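Long-range contacts in beta-galactosidase (PDB 4MAD), which probably hydrolyses terminal non-reducing beta-D-galactose residues in beta-D-galactosides, as a member of glycosyl hydrolase family 35: residues Phe361-Leu367 with Pro513-Gly518; Ala526-Ile530 with Phe587-Pro591; Ile31-Ser35 with Leu276-Ser281; Gly554-Thr558 with Pro591-Ala595; Ser380-Leu384 with Leu485-Thr489. All coordinates share one frame; numbering follows the deposited sequence.

Interaction 1. Residues Phe361-Leu367 with Pro513-Gly518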
# COMPACT_ATOMS: atom_id res chain seq x y z
N PHE A 361 -9.60 -11.97 -25.68
CA PHE A 361 -8.19 -11.84 -25.83
C PHE A 361 -7.81 -12.59 -27.10
O PHE A 361 -7.86 -13.76 -27.13
CB PHE A 361 -7.46 -12.39 -24.62
CG PHE A 361 -7.65 -11.58 -23.37
CD1 PHE A 361 -7.42 -10.25 -23.34
CD2 PHE A 361 -8.06 -12.17 -22.24
CE1 PHE A 361 -7.62 -9.56 -22.22
CE2 PHE A 361 -8.24 -11.47 -21.13
CZ PHE A 361 -8.03 -10.18 -21.12
N THR A 362 -7.44 -11.85 -28.14
CA THR A 362 -7.08 -12.45 -29.42
C THR A 362 -5.58 -12.65 -29.55
O THR A 362 -5.12 -13.44 -30.37
CB THR A 362 -7.59 -11.61 -30.60
OG1 THR A 362 -6.89 -10.35 -30.62
CG2 THR A 362 -9.08 -11.35 -30.47
N GLU A 363 -4.81 -11.92 -28.74
CA GLU A 363 -3.36 -12.01 -28.78
C GLU A 363 -2.79 -12.51 -27.46
O GLU A 363 -3.34 -12.24 -26.39
CB GLU A 363 -2.75 -10.65 -29.13
CG GLU A 363 -3.49 -9.90 -30.22
CD GLU A 363 -2.66 -8.79 -30.83
OE1 GLU A 363 -1.86 -9.08 -31.75
OE2 GLU A 363 -2.81 -7.63 -30.40
N HIS A 364 -1.69 -13.25 -27.53
CA HIS A 364 -1.05 -13.77 -26.36
C HIS A 364 0.50 -13.82 -26.47
O HIS A 364 1.07 -13.96 -27.52
CB HIS A 364 -1.54 -15.17 -26.10
CG HIS A 364 -2.97 -15.41 -26.42
ND1 HIS A 364 -3.97 -15.23 -25.50
CD2 HIS A 364 -3.56 -15.93 -27.52
CE1 HIS A 364 -5.12 -15.57 -26.04
NE2 HIS A 364 -4.90 -15.98 -27.27
N ALA A 365 1.17 -13.70 -25.35
CA ALA A 365 2.60 -13.87 -25.32
C ALA A 365 3.06 -14.51 -24.03
O ALA A 365 2.73 -14.05 -23.00
CB ALA A 365 3.27 -12.60 -25.52
N GLY A 366 3.85 -15.57 -24.16
CA GLY A 366 4.47 -16.21 -23.03
C GLY A 366 5.55 -15.39 -22.39
O GLY A 366 6.42 -14.90 -23.05
N LEU A 367 5.50 -15.28 -21.09
CA LEU A 367 6.42 -14.46 -20.36
C LEU A 367 7.87 -14.95 -20.56
O LEU A 367 8.72 -14.21 -20.86
CB LEU A 367 6.07 -14.52 -18.89
CG LEU A 367 6.89 -13.68 -17.95
CD1 LEU A 367 6.18 -13.42 -16.66
CD2 LEU A 367 8.11 -14.30 -17.66
N PRO A 513 3.17 -18.38 -17.27
CA PRO A 513 2.57 -17.06 -17.33
C PRO A 513 2.49 -16.58 -18.76
O PRO A 513 3.44 -16.67 -19.45
CB PRO A 513 3.51 -16.20 -16.48
CG PRO A 513 4.18 -17.12 -15.65
CD PRO A 513 4.39 -18.31 -16.47
N TYR A 514 1.36 -16.02 -19.13
CA TYR A 514 1.18 -15.40 -20.41
C TYR A 514 0.54 -14.05 -20.28
O TYR A 514 -0.31 -13.87 -19.48
CB TYR A 514 0.32 -16.25 -21.30
CG TYR A 514 1.02 -17.33 -22.03
CD1 TYR A 514 1.33 -17.21 -23.37
CD2 TYR A 514 1.35 -18.49 -21.39
CE1 TYR A 514 1.94 -18.22 -24.02
CE2 TYR A 514 1.97 -19.48 -22.04
CZ TYR A 514 2.26 -19.36 -23.34
OH TYR A 514 2.91 -20.38 -23.96
N PHE A 515 0.96 -13.12 -21.11
CA PHE A 515 0.28 -11.89 -21.35
C PHE A 515 -0.86 -12.10 -22.36
O PHE A 515 -0.68 -12.72 -23.36
CB PHE A 515 1.23 -10.84 -21.87
CG PHE A 515 2.31 -10.47 -20.90
CD1 PHE A 515 2.13 -9.50 -19.97
CD2 PHE A 515 3.53 -11.08 -20.94
CE1 PHE A 515 3.09 -9.16 -19.12
CE2 PHE A 515 4.49 -10.73 -20.10
CZ PHE A 515 4.27 -9.78 -19.18
N HIS A 516 -2.01 -11.58 -22.10
CA HIS A 516 -3.11 -11.75 -22.97
C HIS A 516 -3.54 -10.36 -23.36
O HIS A 516 -3.69 -9.55 -22.52
CB HIS A 516 -4.22 -12.39 -22.22
CG HIS A 516 -3.94 -13.79 -21.81
ND1 HIS A 516 -3.91 -14.82 -22.69
CD2 HIS A 516 -3.67 -14.32 -20.61
CE1 HIS A 516 -3.66 -15.94 -22.05
NE2 HIS A 516 -3.49 -15.66 -20.78
N LYS A 517 -3.75 -10.08 -24.64
CA LYS A 517 -4.06 -8.74 -25.07
C LYS A 517 -5.37 -8.61 -25.79
O LYS A 517 -5.67 -9.37 -26.61
CB LYS A 517 -2.98 -8.17 -25.95
CG LYS A 517 -3.22 -6.76 -26.30
CD LYS A 517 -2.33 -6.33 -27.36
CE LYS A 517 -1.74 -5.06 -27.02
NZ LYS A 517 -2.37 -4.03 -27.82
N GLY A 518 -6.13 -7.60 -25.38
CA GLY A 518 -7.45 -7.35 -25.90
C GLY A 518 -7.75 -5.87 -26.05
O GLY A 518 -7.08 -5.07 -25.52
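His364 and His516 are hydrogen-bonded through their ND1 atoms, 2.8 Å apart, across a non-hydrogen-bonded pair of two antiparallel strands whose short axes run at 165° to each other. Strands 357-366 and 514-522 are neighbours in the eight-stranded antiparallel sheet that includes the galactose-binding domain. The imidazoles approach rim to rim with planes at 86°, so the bond, not stacking, joins them. The strand register puts both side chains on one side of the sheet; there CG lies anti to the carbonyl carbon in each, which lets the ND1 edges meet. On that side His516 CB sits over a face of the Phe361 ring, 3.7 Å from Phe361 CG, completing an aromatic cluster. Tyr514 lies farther along the same side, its ring laid across Gly366: Gly366 CA stands 3.6 Å from the ring centroid, over the face, a CH-pi contact that the missing side chain of glycine permits. Replacing Tyr514 by an alanine would probably leave Gly366 CA without this aromatic face and open a gap over the backbone. The other side carries Glu363 and Lys517, whose chains run alongside each other; Glu363 OE2 comes within 3.3 Å of Lys517 CD but stays 4.5 Å from Lys517 NZ, beyond a salt bridge. Ala365 and Phe515, also on the Glu363 side, form a hydrogen-bonded pair through their backbones. Leu575 and Leu576 of strand 569-577 touch Phe361 and Phe515 respectively. His516 NE2 bonds His581 ND1. With both nitrogens of His516 engaged, its ring is held in rotation, and the neutral form of at least one histidine of the ND1 pair is probably preferred.

Interaction 2. Residues Ala526-Ile530 with Phe587-Pro591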
# COMPACT_ATOMS: atom_id res chain seq x y z
N ALA A 526 -16.04 5.86 -18.30
CA ALA A 526 -16.76 5.91 -17.06
C ALA A 526 -16.09 4.91 -16.10
O ALA A 526 -15.41 4.07 -16.56
CB ALA A 526 -18.13 5.53 -17.26
N ASP A 527 -16.31 5.02 -14.81
CA ASP A 527 -15.71 4.08 -13.89
C ASP A 527 -16.27 2.71 -14.17
O ASP A 527 -17.33 2.58 -14.58
CB ASP A 527 -16.00 4.42 -12.44
CG ASP A 527 -15.24 5.60 -11.92
OD1 ASP A 527 -14.36 6.12 -12.58
OD2 ASP A 527 -15.57 6.01 -10.84
N THR A 528 -15.46 1.70 -13.96
CA THR A 528 -15.85 0.35 -14.24
C THR A 528 -15.01 -0.65 -13.47
O THR A 528 -14.08 -0.27 -12.85
CB THR A 528 -15.83 0.02 -15.76
OG1 THR A 528 -16.43 -1.22 -16.00
CG2 THR A 528 -14.45 -0.01 -16.26
N PHE A 529 -15.40 -1.91 -13.53
CA PHE A 529 -14.71 -2.95 -12.81
C PHE A 529 -14.50 -4.17 -13.67
O PHE A 529 -15.38 -4.57 -14.35
CB PHE A 529 -15.48 -3.32 -11.56
CG PHE A 529 -15.89 -2.14 -10.72
CD1 PHE A 529 -15.16 -1.76 -9.61
CD2 PHE A 529 -17.02 -1.40 -11.01
CE1 PHE A 529 -15.52 -0.73 -8.87
CE2 PHE A 529 -17.36 -0.36 -10.23
CZ PHE A 529 -16.59 -0.02 -9.17
N ILE A 530 -13.32 -4.75 -13.60
CA ILE A 530 -13.02 -5.95 -14.32
C ILE A 530 -13.23 -7.21 -13.47
O ILE A 530 -12.63 -7.36 -12.48
CB ILE A 530 -11.55 -5.97 -14.82
CG1 ILE A 530 -11.24 -4.75 -15.65
CG2 ILE A 530 -11.32 -7.15 -15.64
CD1 ILE A 530 -9.84 -4.72 -16.20
N PHE A 587 -16.31 -6.53 -18.20
CA PHE A 587 -16.26 -5.34 -17.43
C PHE A 587 -17.68 -5.16 -16.85
O PHE A 587 -18.61 -5.22 -17.56
CB PHE A 587 -15.85 -4.15 -18.28
CG PHE A 587 -14.40 -4.14 -18.64
CD1 PHE A 587 -13.55 -3.23 -18.11
CD2 PHE A 587 -13.92 -5.05 -19.49
CE1 PHE A 587 -12.23 -3.27 -18.42
CE2 PHE A 587 -12.61 -5.09 -19.81
CZ PHE A 587 -11.77 -4.18 -19.28
N VAL A 588 -17.79 -4.93 -15.56
CA VAL A 588 -19.06 -4.82 -14.88
C VAL A 588 -19.18 -3.49 -14.11
O VAL A 588 -18.23 -2.78 -14.01
CB VAL A 588 -19.27 -6.00 -13.94
CG1 VAL A 588 -19.18 -7.24 -14.69
CG2 VAL A 588 -18.24 -6.01 -12.89
N ASP A 589 -20.38 -3.16 -13.62
CA ASP A 589 -20.64 -1.88 -13.02
C ASP A 589 -20.70 -1.85 -11.50
O ASP A 589 -20.94 -0.87 -10.91
CB ASP A 589 -21.86 -1.21 -13.63
CG ASP A 589 -23.12 -1.71 -13.11
OD1 ASP A 589 -23.15 -2.76 -12.51
OD2 ASP A 589 -24.12 -1.05 -13.30
N THR A 590 -20.42 -2.99 -10.91
CA THR A 590 -20.30 -3.04 -9.49
C THR A 590 -19.25 -4.02 -9.07
O THR A 590 -19.10 -4.99 -9.70
CB THR A 590 -21.61 -3.40 -8.87
OG1 THR A 590 -21.57 -3.09 -7.48
CG2 THR A 590 -21.85 -4.80 -9.05
N PRO A 591 -18.58 -3.75 -7.98
CA PRO A 591 -17.49 -4.61 -7.57
C PRO A 591 -17.92 -5.85 -6.82
O PRO A 591 -18.98 -5.91 -6.29
CB PRO A 591 -16.70 -3.74 -6.64
CG PRO A 591 -17.70 -2.89 -6.00
CD PRO A 591 -18.83 -2.73 -6.97
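Phe529 and Val588 form an antiparallel hydrogen-bonded pair that joins strands 528-531 and 584-588 in the eight-stranded sheet of the C-terminal beta region, which includes the galactose-binding domain. Shape complementarity beyond the pair comes from the turn that follows Val588. The chain bends through Asp589 and Thr590 to Pro591, making a hollow into which the Phe529 ring fits. Over one ring face lie Thr590 C, displaced toward the rim, and Pro591 N, 4.0 Å above the centre. Pro591 CD stands 4.3 Å from the centroid, 14° off the ring normal, in a CH-pi contact, while Pro591 CB touches Phe529 CD1 at 3.9 Å. Val588 O lies at the ring edge, in its plane. Phe529 chi1 of -49°, with CG anti to the carbonyl carbon, swings the ring into this hollow, and Val588 CG2 fills the space beside Phe529 CB.

On the other side of the sheet the bump is Ile530. Its CG1-CD1 arm runs alongside Phe587 in the same direction, with Ile530 CG1 3.3 Å from Phe587 CE1, a close approach. Thr528 CG2 meets the edge of the same ring, so two residues of one strand meet the CD1-CE1 side of Phe587. The polar end of Thr528 bonds Arg354 O, and strand 558-561 flanks Thr528 and Ile530. At the backbone, Val588 N donates to Phe529 O at 2.7 Å with an N-H...O angle of 170°, nearly in line with the carbonyl bond.

Interaction 3. Residues Ile31-Ser35 with Leu276-Ser281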
# COMPACT_ATOMS: atom_id res chain seq x y z
N ILE A 31 -11.46 24.11 19.47
CA ILE A 31 -11.82 23.32 18.33
C ILE A 31 -11.81 21.84 18.71
O ILE A 31 -11.03 21.40 19.49
CB ILE A 31 -10.85 23.51 17.19
CG1 ILE A 31 -11.31 22.77 15.95
CG2 ILE A 31 -9.50 23.09 17.57
CD1 ILE A 31 -10.87 23.34 14.72
N ARG A 32 -12.69 21.07 18.13
CA ARG A 32 -12.58 19.64 18.23
C ARG A 32 -12.16 19.18 16.84
O ARG A 32 -12.78 19.51 15.91
CB ARG A 32 -13.91 19.01 18.59
CG ARG A 32 -13.82 17.58 18.88
CD ARG A 32 -15.08 16.90 18.63
NE ARG A 32 -16.13 17.28 19.54
CZ ARG A 32 -16.49 16.60 20.62
NH1 ARG A 32 -15.88 15.48 20.99
NH2 ARG A 32 -17.49 17.04 21.33
N LEU A 33 -11.07 18.45 16.72
CA LEU A 33 -10.66 17.97 15.41
C LEU A 33 -11.47 16.76 15.06
O LEU A 33 -11.47 15.76 15.76
CB LEU A 33 -9.16 17.69 15.35
CG LEU A 33 -8.33 18.90 15.71
CD1 LEU A 33 -6.96 18.58 16.01
CD2 LEU A 33 -8.38 19.91 14.65
N LEU A 34 -12.15 16.89 13.94
CA LEU A 34 -12.84 15.79 13.37
C LEU A 34 -12.15 15.59 12.04
O LEU A 34 -12.44 16.32 11.14
CB LEU A 34 -14.29 16.16 13.14
CG LEU A 34 -15.14 16.35 14.39
CD1 LEU A 34 -16.50 16.72 14.04
CD2 LEU A 34 -15.15 15.12 15.17
N SER A 35 -11.33 14.55 11.94
CA SER A 35 -10.49 14.32 10.81
C SER A 35 -10.77 13.00 10.12
O SER A 35 -11.16 12.05 10.72
CB SER A 35 -9.01 14.42 11.21
OG SER A 35 -8.12 14.01 10.25
N LEU A 276 -16.57 10.87 21.48
CA LEU A 276 -17.00 12.26 21.45
C LEU A 276 -17.46 12.77 22.83
O LEU A 276 -17.25 13.90 23.17
CB LEU A 276 -18.03 12.47 20.35
CG LEU A 276 -17.62 12.15 18.92
CD1 LEU A 276 -18.77 12.32 17.98
CD2 LEU A 276 -16.52 13.07 18.56
N LYS A 277 -18.11 11.90 23.57
CA LYS A 277 -18.69 12.21 24.88
C LYS A 277 -17.59 12.53 25.88
O LYS A 277 -17.80 13.15 26.83
CB LYS A 277 -19.58 11.08 25.38
CG LYS A 277 -20.93 10.94 24.68
CD LYS A 277 -21.98 10.37 25.62
CE LYS A 277 -23.33 10.14 25.00
NZ LYS A 277 -23.24 9.16 23.94
N GLN A 278 -16.39 12.08 25.60
CA GLN A 278 -15.22 12.31 26.44
C GLN A 278 -14.48 13.55 25.98
O GLN A 278 -13.40 13.80 26.39
CB GLN A 278 -14.25 11.13 26.48
CG GLN A 278 -14.75 9.97 27.17
CD GLN A 278 -13.79 8.81 27.09
OE1 GLN A 278 -13.89 8.03 26.19
NE2 GLN A 278 -12.87 8.75 27.97
N ASN A 279 -15.12 14.30 25.12
CA ASN A 279 -14.53 15.46 24.52
C ASN A 279 -13.31 15.07 23.69
O ASN A 279 -12.36 15.79 23.60
CB ASN A 279 -14.13 16.49 25.55
CG ASN A 279 -14.08 17.86 24.98
OD1 ASN A 279 -14.58 18.08 23.94
ND2 ASN A 279 -13.47 18.78 25.67
N GLY A 280 -13.38 13.89 23.13
CA GLY A 280 -12.37 13.42 22.20
C GLY A 280 -12.46 13.97 20.79
O GLY A 280 -13.53 14.19 20.28
N SER A 281 -11.28 14.18 20.21
CA SER A 281 -11.11 14.40 18.80
C SER A 281 -10.82 13.08 18.14
O SER A 281 -10.43 12.16 18.76
CB SER A 281 -10.00 15.35 18.50
OG SER A 281 -10.25 16.62 18.95
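Arg32 reaches from the loop before strand 34-38 to the end of helix 265-276, meeting successive parts of the segment Leu276-Ser281. From CB the chain runs with CG anti to the backbone N (chi1 -172°), which sends it out from the backbone toward Ser281 and Gly280. Arg32 CG lies 3.7 Å from Ser281 OG, and Arg32 CD passes Gly280 O at 3.5 Å. A bend at chi3 (-68°) then turns the guanidinium toward the helix end: Arg32 NE is 4.1 Å from Gly280 O, and CZ lies about equally far from Leu276 O and Gly280 O. Arg32 NH1 donates to Gly280 O at 2.8 Å and to Leu276 O at 3.0 Å; both acceptors lie near the guanidinium plane, the second bond falling on a lone pair. Asn279 OD1 stands over one face of the group, 4.0 Å from Arg32 NH2. Leu33 N donates to Ser281 OG at 3.0 Å, where the family 35 (beta/alpha)8, or TIM, barrel closes its first strand, 34-38, on its last, 281-284. Leu276 O also accepts from Asn279 N in the Schellman motif ending the helix. The cation thus gathers one carbonyl of the helix's last residue and one of the loop just beyond; the negative end of the helix dipole would probably strengthen the first bond.

Interaction 4. Residues Gly554-Thr558 with Pro591-Ala595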
# COMPACT_ATOMS: atom_id res chain seq x y z
N GLY A 554 -9.78 -14.85 -3.46
CA GLY A 554 -10.58 -13.80 -2.89
C GLY A 554 -10.03 -13.10 -1.68
O GLY A 554 -8.92 -13.22 -1.38
N PRO A 555 -10.85 -12.36 -0.96
CA PRO A 555 -12.26 -12.13 -1.24
C PRO A 555 -12.58 -11.20 -2.39
O PRO A 555 -13.69 -11.19 -2.80
CB PRO A 555 -12.74 -11.46 0.04
CG PRO A 555 -11.57 -10.84 0.61
CD PRO A 555 -10.36 -11.47 0.08
N GLN A 556 -11.63 -10.39 -2.79
CA GLN A 556 -11.80 -9.51 -3.92
C GLN A 556 -11.79 -10.30 -5.23
O GLN A 556 -10.94 -11.08 -5.42
CB GLN A 556 -10.69 -8.46 -3.94
CG GLN A 556 -10.61 -7.63 -5.20
CD GLN A 556 -9.65 -6.50 -5.08
OE1 GLN A 556 -8.85 -6.49 -4.22
NE2 GLN A 556 -9.74 -5.54 -5.96
N GLN A 557 -12.79 -10.07 -6.08
CA GLN A 557 -12.81 -10.70 -7.38
C GLN A 557 -12.89 -9.76 -8.57
O GLN A 557 -13.00 -10.19 -9.64
CB GLN A 557 -13.90 -11.73 -7.47
CG GLN A 557 -13.87 -12.68 -6.37
CD GLN A 557 -12.97 -13.83 -6.62
OE1 GLN A 557 -12.49 -14.00 -7.66
NE2 GLN A 557 -12.80 -14.66 -5.61
N THR A 558 -12.86 -8.46 -8.33
CA THR A 558 -12.89 -7.44 -9.38
C THR A 558 -11.80 -6.44 -9.14
O THR A 558 -11.41 -6.27 -8.03
CB THR A 558 -14.17 -6.64 -9.40
OG1 THR A 558 -14.47 -6.17 -8.10
CG2 THR A 558 -15.31 -7.44 -9.89
N PRO A 591 -18.58 -3.75 -7.98
CA PRO A 591 -17.49 -4.61 -7.57
C PRO A 591 -17.92 -5.85 -6.82
O PRO A 591 -18.98 -5.91 -6.29
CB PRO A 591 -16.70 -3.74 -6.64
CG PRO A 591 -17.70 -2.89 -6.00
CD PRO A 591 -18.83 -2.73 -6.97
N VAL A 592 -17.01 -6.81 -6.75
CA VAL A 592 -17.12 -7.96 -5.88
C VAL A 592 -15.92 -7.93 -4.93
O VAL A 592 -14.85 -8.25 -5.29
CB VAL A 592 -17.14 -9.25 -6.62
CG1 VAL A 592 -17.17 -10.38 -5.69
CG2 VAL A 592 -18.33 -9.29 -7.49
N LEU A 593 -16.15 -7.49 -3.72
CA LEU A 593 -15.08 -7.36 -2.75
C LEU A 593 -15.24 -8.41 -1.70
O LEU A 593 -14.47 -8.49 -0.81
CB LEU A 593 -15.14 -6.01 -2.09
CG LEU A 593 -15.04 -4.82 -3.01
CD1 LEU A 593 -15.09 -3.55 -2.28
CD2 LEU A 593 -13.83 -4.92 -3.79
N GLY A 594 -16.28 -9.18 -1.79
CA GLY A 594 -16.66 -10.02 -0.70
C GLY A 594 -17.10 -11.41 -1.01
O GLY A 594 -17.97 -11.95 -0.42
N ALA A 595 -16.47 -12.03 -1.94
CA ALA A 595 -16.86 -13.37 -2.11
C ALA A 595 -16.22 -14.25 -0.99
O ALA A 595 -15.35 -15.04 -1.25
CB ALA A 595 -16.55 -13.82 -3.44
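Gln557 N donates to Val592 O at 2.9 Å with an almost straight N-H...O angle of 177°, in the middle of three polar bonds between a loop that leads into strand 558-561 and the chain's C-terminal tail. At one end Val592 N points to Thr558 OG1, also 2.9 Å away. Thr558 chi1 of 50° sets OG1 between the backbone N and carbonyl carbon, where it faces Val592 N, and leaves CG2 to lie 4.2 Å from Val592 CB. With a valine in place of Thr558, the N-H of Val592 is likely to lose its acceptor. At the other end Pro555 O takes the N-H of Ala595 at 3.0 Å, in the carbonyl plane and on a lone pair. Val592 CG1 also packs on Gln557 CB at 4.0 Å, and Pro555 CB rests on Leu593 O. Gln556 NE2 bonds Thr558 O within its own segment, its OE1 accepts from Ser312 N, and Gln557 NE2 bonds Glu552 O. The loop thus holds the last modelled residues of the chain near the loop around Ser312 of the catalytic barrel domain. Two of the three bonds are between backbone groups, so this tail is fixed largely by main-chain polarity, with the threonine hydroxyl oxygen as the one side-chain acceptor.

Interaction 5. Residues Ser380-Leu384 with Leu485-Thr489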
# COMPACT_ATOMS: atom_id res chain seq x y z
N SER A 380 25.06 -13.13 -11.89
CA SER A 380 25.72 -13.20 -10.62
C SER A 380 26.06 -14.63 -10.29
O SER A 380 25.45 -15.51 -10.76
CB SER A 380 24.81 -12.60 -9.55
OG SER A 380 23.61 -13.30 -9.44
N GLU A 381 27.07 -14.81 -9.47
CA GLU A 381 27.53 -16.12 -9.10
C GLU A 381 26.51 -16.87 -8.29
O GLU A 381 26.28 -18.01 -8.50
CB GLU A 381 28.92 -16.07 -8.44
CG GLU A 381 28.97 -15.27 -7.18
CD GLU A 381 29.42 -13.84 -7.38
OE1 GLU A 381 29.36 -13.35 -8.49
OE2 GLU A 381 29.81 -13.22 -6.41
N ALA A 382 25.88 -16.16 -7.37
CA ALA A 382 24.85 -16.68 -6.49
C ALA A 382 23.55 -15.92 -6.68
O ALA A 382 23.56 -14.80 -7.01
CB ALA A 382 25.27 -16.52 -5.10
N PRO A 383 22.44 -16.57 -6.46
CA PRO A 383 21.18 -15.87 -6.56
C PRO A 383 21.10 -14.80 -5.49
O PRO A 383 21.31 -15.10 -4.35
CB PRO A 383 20.14 -16.97 -6.30
CG PRO A 383 20.83 -18.06 -5.80
CD PRO A 383 22.29 -17.89 -5.85
N LEU A 384 20.80 -13.58 -5.87
CA LEU A 384 20.63 -12.49 -4.93
C LEU A 384 19.14 -12.06 -4.87
O LEU A 384 18.43 -12.30 -5.75
CB LEU A 384 21.47 -11.30 -5.33
CG LEU A 384 22.96 -11.52 -5.56
CD1 LEU A 384 23.63 -10.31 -6.08
CD2 LEU A 384 23.59 -12.00 -4.32
N LEU A 485 23.28 -24.18 -6.17
CA LEU A 485 23.54 -23.96 -7.56
C LEU A 485 24.11 -22.57 -7.80
O LEU A 485 23.68 -21.66 -7.23
CB LEU A 485 22.25 -24.14 -8.37
CG LEU A 485 21.53 -25.48 -8.18
CD1 LEU A 485 20.28 -25.55 -9.01
CD2 LEU A 485 22.40 -26.65 -8.42
N PHE A 486 25.13 -22.49 -8.63
CA PHE A 486 25.78 -21.26 -8.92
C PHE A 486 25.74 -20.83 -10.42
O PHE A 486 25.31 -21.56 -11.25
CB PHE A 486 27.19 -21.30 -8.32
CG PHE A 486 27.19 -21.43 -6.81
CD1 PHE A 486 26.82 -20.39 -6.02
CD2 PHE A 486 27.52 -22.60 -6.21
CE1 PHE A 486 26.81 -20.49 -4.67
CE2 PHE A 486 27.55 -22.72 -4.89
CZ PHE A 486 27.14 -21.70 -4.09
N ASP A 487 26.13 -19.61 -10.71
CA ASP A 487 26.16 -19.12 -12.07
C ASP A 487 24.76 -18.83 -12.61
O ASP A 487 24.24 -19.58 -13.36
CB ASP A 487 26.93 -20.05 -13.01
CG ASP A 487 27.29 -19.38 -14.31
OD1 ASP A 487 26.87 -18.28 -14.53
OD2 ASP A 487 28.03 -19.96 -15.09
N TRP A 488 24.18 -17.75 -12.12
CA TRP A 488 22.89 -17.30 -12.55
C TRP A 488 22.73 -16.14 -13.52
O TRP A 488 23.52 -15.28 -13.53
CB TRP A 488 22.26 -16.92 -11.20
CG TRP A 488 22.04 -18.06 -10.33
CD1 TRP A 488 22.92 -18.57 -9.47
CD2 TRP A 488 20.89 -18.88 -10.25
NE1 TRP A 488 22.42 -19.63 -8.84
CE2 TRP A 488 21.17 -19.87 -9.31
CE3 TRP A 488 19.64 -18.88 -10.86
CZ2 TRP A 488 20.25 -20.83 -8.97
CZ3 TRP A 488 18.75 -19.82 -10.52
CH2 TRP A 488 19.05 -20.79 -9.60
N THR A 489 21.66 -16.20 -14.30
CA THR A 489 21.21 -15.14 -15.14
C THR A 489 19.81 -14.79 -14.63
O THR A 489 19.06 -15.65 -14.39
CB THR A 489 21.11 -15.54 -16.63
OG1 THR A 489 22.37 -16.02 -17.11
CG2 THR A 489 20.71 -14.35 -17.43
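Trp488 chi1 of -66° puts CG anti to the carbonyl carbon, and chi2 of 88° turns the indole so that one face meets Pro383 and the ring NH meets Leu485 O. Pro383 CG lies over that face, 4.1 Å from the centroid of the five-membered ring and 25° off its normal, a CH-pi contact displaced toward the rim. Pro383 CD comes within 3.5 Å of Trp488 NE1. The same NE1 donates to Leu485 O at 2.9 Å with that oxygen close to the ring plane, which holds the indole in its rotation. At the edge, in plane, sits Glu381 O, 3.5 Å from Trp488 CD1. This carbonyl also accepts from Asp487 N at 2.7 Å, and it lies in the plane of the Phe486 ring at its edge, so two aromatic rims meet one oxygen. Ser380 and Trp488 form an antiparallel hydrogen-bonded pair, with Ser380 N and Trp488 O 3.1 Å apart. Ser380 OG bonds Ala382 O within the turn and Tyr389 OH outside it.

The pair places strand 378-380 at the outer edge of a six-stranded antiparallel sheet of the first all-beta domain, next to strand 488-493. Behind it, strand 395-403 supplies Tyr398 to Pro383 and both Tyr398 and Thr400 to Trp488, while Val478 of strand 473-480 touches the indole from the neighbouring sheet.

Overall arrangement
Interactions 1 and 2 belong to one eight-stranded antiparallel sheet, whose strands 357-366 and 584-588 are neighbours; their centres lie about 22 Å apart. Interactions 2 and 4 end on the same stretch of chain, sharing Pro591, but in interaction 4 regular strand pairing gives way to bonds between loop and tail. Interaction 5 is nested in the chain loop closed by interaction 1, yet it holds an edge strand of a different sheet, joining one strand pair to a proline-indole CH-pi contact. Interaction 3 stands apart in the barrel. Interactions 1 and 3 are mainly buried, one rich in aromatics, the other built on an arginine and carbonyls; interactions 2, 4 and 5 are partly exposed.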